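Local coordinates for protein Endonuclease/exonuclease/phosphatase (Beutenbergia cavernae DSM 12333, PDB 4RUW) that is of undetermined specific function but belongs to the endonuclease/exonuclease/phosphatase family, pairing a zinc-bearing DNase I-like domain with an immunoglobulin-like beta domain, at residues Val382-Asn385 / Val389-Arg392; Gly346-Ala351 / Ala421-Ala426. All blocks are in the same frame, centred on the assembly; numbering follows the deposited sequence.

Both contacts lie in the immunoglobulin-like domain, their centres about 17 Å apart and their nearest atoms about 5 Å apart, so they do not touch directly. Contact 1 pairs two neighbouring strands within one sheet, whereas contact 2 joins that sheet to the one packed against it. They share a framework: strand 378-384 of contact 1 lies beside strand 418-424 of contact 2, and E420, just ahead of A421, is hydrogen-bonded through its backbone to V382. The zinc ion is held by H98, D100, H107 and H137 of the DNase I-like domain, and neither contact contributes a residue to that site.

Contact 1. Residues Val382-Asn385 / Val389-Arg392; sequences VLRN and VALR
L383 O accepts its main hydrogen bond from L391 N, at 2.7 Å and with a nearly straight N-H...O angle of 168°; R392 N, 3.5 Å from L383 O, adds a weak second bond. In return L383 N is satisfied by R392 O at 3.0 Å. Two consecutive residues of one strand, L391 and R392, thus stand opposite the single residue L383, which defines a classic beta bulge, set in the antiparallel hairpin formed by strands 378-384 and 390-396. The bulge shifts the register by one residue, and R384 then pairs with A390 as a non-hydrogen-bonded pair.

Toward the turn, N385 closes the hairpin with backbone and side chain together. N385 N donates to V389 O at 3.0 Å, an oxygen that R384 CA also approaches in a CA-H...O contact. V389 N gives its hydrogen to N385 OD1 at 2.8 Å, coming from above the amide plane, 44° out of it. The N385 side chain can curl back in this way because its CG sits between backbone N and carbonyl carbon, chi1 63°. OD1 takes a weak second bond from G388 N. N385 ND2 lies 3.4 Å from V389 CB, and the two side chains meet at a slant.

R384, extended from CG to NE, carries its guanidinium beside A390. V382 CG1 lies over the centre of one guanidinium face, and this V382 methyl is 3.7 Å from A390 CB. The charged group is well supplied: NE forms a salt bridge with E420 on the adjoining strand, and NH1 bonds to G388 O in the turn. R392 leads its own charge away from the hairpin, where NH1 pairs with E407 and the cation lies against W409.

Contact 2. Residues Gly346-Ala351 / Ala421-Ala426; sequences GLDGWA and ACLVGA
A421 and A351 meet methyl to methyl, with A421 CB 4.3 Å from A351 CB, each CB directed at the opposite segment. Their CA atoms are 6.3 Å apart and no hydrogen bond joins the two segments. The strands also belong to different sheets: 349-356 pairs with 334-342 and 360-367, whereas 418-424 pairs with 378-384 and 430-437. This is consistent with packing between the two sheets of an immunoglobulin-like beta sandwich. At C422 the side chain instead touches S433. L423 points toward the partner segment again. With CG anti to its backbone N (chi1 -178°), it extends from the strand and brings L423 CD2 to D348, 3.9 Å from D348 OD2 and 4.0 Å from D348 CG. The two side chains meet at about a right angle, in a van der Waals touch of methyl on carboxylate. The other carboxylate oxygen, D348 OD1, forms a salt bridge with R369, which probably restrains the carboxylate whose OD2 touches L423. V424 touches I430 and R380.

Around this buried contact, V379 and L431 of strands 378-384 and 430-437 touch L423, A381 meets A351, and V340 of strand 334-342 touches A421. In the sheet holding strand 349-356, W350 points away from the 421-426 segment and packs against Q255 and A259 of helix 251-260.

Contact 1. Residues Val382-Asn385 / Val389-Arg392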
loop_
_atom_site.group_PDB
_atom_site.type_symbol
_atom_site.label_atom_id
_atom_site.label_comp_id
_atom_site.label_asym_id
_atom_site.label_seq_id
_atom_site.Cartn_x
_atom_site.Cartn_y
_atom_site.Cartn_z
ATOM N N VAL A 382 13.919 19.748 -7.691
ATOM C CA VAL A 382 13.917 20.965 -8.483
ATOM C C VAL A 382 13.541 20.647 -9.925
ATOM O O VAL A 382 14.179 19.805 -10.573
ATOM C CB VAL A 382 15.296 21.670 -8.455
ATOM C CG1 VAL A 382 15.224 23.020 -9.166
ATOM C CG2 VAL A 382 15.783 21.854 -7.022
ATOM N N LEU A 383 12.493 21.278 -10.422
ATOM C CA LEU A 383 12.151 21.263 -11.813
ATOM C C LEU A 383 12.923 22.410 -12.490
ATOM O O LEU A 383 12.836 23.526 -12.061
ATOM C CB LEU A 383 10.646 21.420 -11.989
ATOM C CG LEU A 383 10.077 21.401 -13.383
ATOM C CD1 LEU A 383 10.333 20.113 -14.119
ATOM C CD2 LEU A 383 8.598 21.760 -13.415
ATOM N N ARG A 384 13.740 22.060 -13.475
ATOM C CA ARG A 384 14.599 23.024 -14.149
ATOM C C ARG A 384 14.289 23.078 -15.637
ATOM O O ARG A 384 13.873 22.081 -16.225
ATOM C CB ARG A 384 16.068 22.641 -13.966
ATOM C CG ARG A 384 16.537 22.614 -12.529
ATOM C CD ARG A 384 18.027 22.311 -12.431
ATOM N NE ARG A 384 18.455 22.225 -11.038
ATOM C CZ ARG A 384 18.727 23.279 -10.274
ATOM N NH1 ARG A 384 18.622 24.507 -10.766
ATOM N NH2 ARG A 384 19.100 23.104 -9.018
ATOM N N ASN A 385 14.489 24.243 -16.248
ATOM C CA ASN A 385 14.390 24.343 -17.701
ATOM C C ASN A 385 15.663 23.825 -18.366
ATOM O O ASN A 385 16.594 23.405 -17.683
ATOM C CB ASN A 385 14.046 25.772 -18.160
ATOM C CG ASN A 385 15.115 26.799 -17.792
ATOM O OD1 ASN A 385 16.272 26.466 -17.546
ATOM N ND2 ASN A 385 14.720 28.065 -17.772
ATOM N N VAL A 389 17.766 26.562 -15.151
ATOM C CA VAL A 389 17.143 27.497 -14.222
ATOM C C VAL A 389 16.007 26.821 -13.454
ATOM O O VAL A 389 15.182 26.130 -14.046
ATOM C CB VAL A 389 16.596 28.734 -14.966
ATOM C CG1 VAL A 389 15.805 29.631 -14.022
ATOM C CG2 VAL A 389 17.736 29.506 -15.612
ATOM N N ALA A 390 15.970 27.024 -12.140
ATOM C CA ALA A 390 14.914 26.448 -11.310
ATOM C C ALA A 390 13.552 27.065 -11.632
ATOM O O ALA A 390 13.394 28.288 -11.630
ATOM C CB ALA A 390 15.245 26.624 -9.837
ATOM N N LEU A 391 12.582 26.208 -11.932
ATOM C CA LEU A 391 11.210 26.632 -12.191
ATOM C C LEU A 391 10.362 26.488 -10.931
ATOM O O LEU A 391 9.491 27.317 -10.664
ATOM C CB LEU A 391 10.602 25.810 -13.327
ATOM C CG LEU A 391 11.329 25.934 -14.670
ATOM C CD1 LEU A 391 10.706 25.007 -15.700
ATOM C CD2 LEU A 391 11.313 27.376 -15.160
ATOM N N ARG A 392 10.609 25.429 -10.170
ATOM C CA ARG A 392 9.971 25.250 -8.874
ATOM C C ARG A 392 10.795 24.270 -8.062
ATOM O O ARG A 392 11.376 23.335 -8.612
ATOM C CB ARG A 392 8.537 24.745 -9.020
ATOM C CG ARG A 392 7.781 24.679 -7.693
ATOM C CD ARG A 392 6.298 24.435 -7.890
ATOM N NE ARG A 392 5.643 25.571 -8.526
ATOM C CZ ARG A 392 4.978 26.519 -7.872
ATOM N NH1 ARG A 392 4.885 26.478 -6.548
ATOM N NH2 ARG A 392 4.408 27.512 -8.542
#

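Contact 2. Residues Gly346-Ala351 / Ala421-Ala426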
loop_
_atom_site.group_PDB
_atom_site.type_symbol
_atom_site.label_atom_id
_atom_site.label_comp_id
_atom_site.label_asym_id
_atom_site.label_seq_id
_atom_site.Cartn_x
_atom_site.Cartn_y
_atom_site.Cartn_z
ATOM N N GLY A 346 20.006 5.946 -4.119
ATOM C CA GLY A 346 18.580 6.020 -4.387
ATOM C C GLY A 346 17.711 5.471 -3.271
ATOM O O GLY A 346 16.568 5.081 -3.522
ATOM N N LEU A 347 18.242 5.457 -2.047
ATOM C CA LEU A 347 17.570 4.837 -0.906
ATOM C C LEU A 347 17.066 5.824 0.139
ATOM O O LEU A 347 16.577 5.413 1.186
ATOM C CB LEU A 347 18.500 3.834 -0.223
ATOM C CG LEU A 347 18.932 2.671 -1.109
ATOM C CD1 LEU A 347 19.923 1.783 -0.373
ATOM C CD2 LEU A 347 17.727 1.869 -1.547
ATOM N N ASP A 348 17.171 7.119 -0.137
ATOM C CA ASP A 348 16.852 8.112 0.881
ATOM C C ASP A 348 15.518 8.812 0.664
ATOM O O ASP A 348 15.141 9.695 1.443
ATOM C CB ASP A 348 17.980 9.127 0.983
ATOM C CG ASP A 348 19.252 8.497 1.474
ATOM O OD1 ASP A 348 19.266 8.082 2.646
ATOM O OD2 ASP A 348 20.216 8.385 0.689
ATOM N N GLY A 349 14.805 8.416 -0.383
ATOM C CA GLY A 349 13.542 9.034 -0.721
ATOM C C GLY A 349 13.408 9.217 -2.215
ATOM O O GLY A 349 14.086 8.546 -2.998
ATOM N N TRP A 350 12.545 10.137 -2.623
ATOM C CA TRP A 350 12.250 10.291 -4.037
ATOM C C TRP A 350 11.433 11.542 -4.300
ATOM O O TRP A 350 10.877 12.164 -3.380
ATOM C CB TRP A 350 11.455 9.082 -4.558
ATOM C CG TRP A 350 10.218 8.790 -3.750
ATOM C CD1 TRP A 350 9.019 9.436 -3.816
ATOM C CD2 TRP A 350 10.081 7.793 -2.728
ATOM N NE1 TRP A 350 8.138 8.896 -2.908
ATOM C CE2 TRP A 350 8.764 7.887 -2.224
ATOM C CE3 TRP A 350 10.940 6.821 -2.204
ATOM C CZ2 TRP A 350 8.287 7.044 -1.221
ATOM C CZ3 TRP A 350 10.469 5.992 -1.196
ATOM C CH2 TRP A 350 9.153 6.112 -0.714
ATOM N N ALA A 351 11.363 11.882 -5.583
ATOM C CA ALA A 351 10.454 12.887 -6.095
ATOM C C ALA A 351 9.649 12.257 -7.221
ATOM O O ALA A 351 10.215 11.611 -8.104
ATOM C CB ALA A 351 11.228 14.079 -6.611
ATOM N N ALA A 421 16.565 15.472 -8.092
ATOM C CA ALA A 421 16.276 15.135 -6.705
ATOM C C ALA A 421 17.595 15.048 -5.957
ATOM O O ALA A 421 18.522 14.360 -6.389
ATOM C CB ALA A 421 15.529 13.815 -6.607
ATOM N N CYS A 422 17.666 15.744 -4.826
ATOM C CA CYS A 422 18.881 15.806 -4.029
ATOM C C CYS A 422 18.645 15.391 -2.588
ATOM O O CYS A 422 17.545 15.534 -2.056
ATOM C CB CYS A 422 19.435 17.228 -4.007
ATOM S SG CYS A 422 19.961 17.861 -5.588
ATOM N N LEU A 423 19.699 14.890 -1.958
ATOM C CA LEU A 423 19.730 14.770 -0.517
ATOM C C LEU A 423 20.594 15.930 -0.035
ATOM O O LEU A 423 21.745 16.073 -0.458
ATOM C CB LEU A 423 20.336 13.438 -0.089
ATOM C CG LEU A 423 20.350 13.219 1.427
ATOM C CD1 LEU A 423 18.933 13.150 1.997
ATOM C CD2 LEU A 423 21.140 11.968 1.783
ATOM N N VAL A 424 20.018 16.772 0.816
ATOM C CA VAL A 424 20.685 17.968 1.296
ATOM C C VAL A 424 21.037 17.773 2.757
ATOM O O VAL A 424 20.199 17.349 3.553
ATOM C CB VAL A 424 19.783 19.207 1.148
ATOM C CG1 VAL A 424 20.557 20.466 1.504
ATOM C CG2 VAL A 424 19.244 19.299 -0.269
ATOM N N GLY A 425 22.284 18.062 3.106
ATOM C CA GLY A 425 22.733 17.912 4.477
ATOM C C GLY A 425 22.164 18.998 5.365
ATOM O O GLY A 425 21.612 19.986 4.877
ATOM N N ALA A 426 22.297 18.815 6.675
ATOM C CA ALA A 426 21.770 19.778 7.634
ATOM C C ALA A 426 22.417 21.151 7.455
ATOM O O ALA A 426 21.784 22.178 7.698
ATOM C CB ALA A 426 21.964 19.272 9.061
#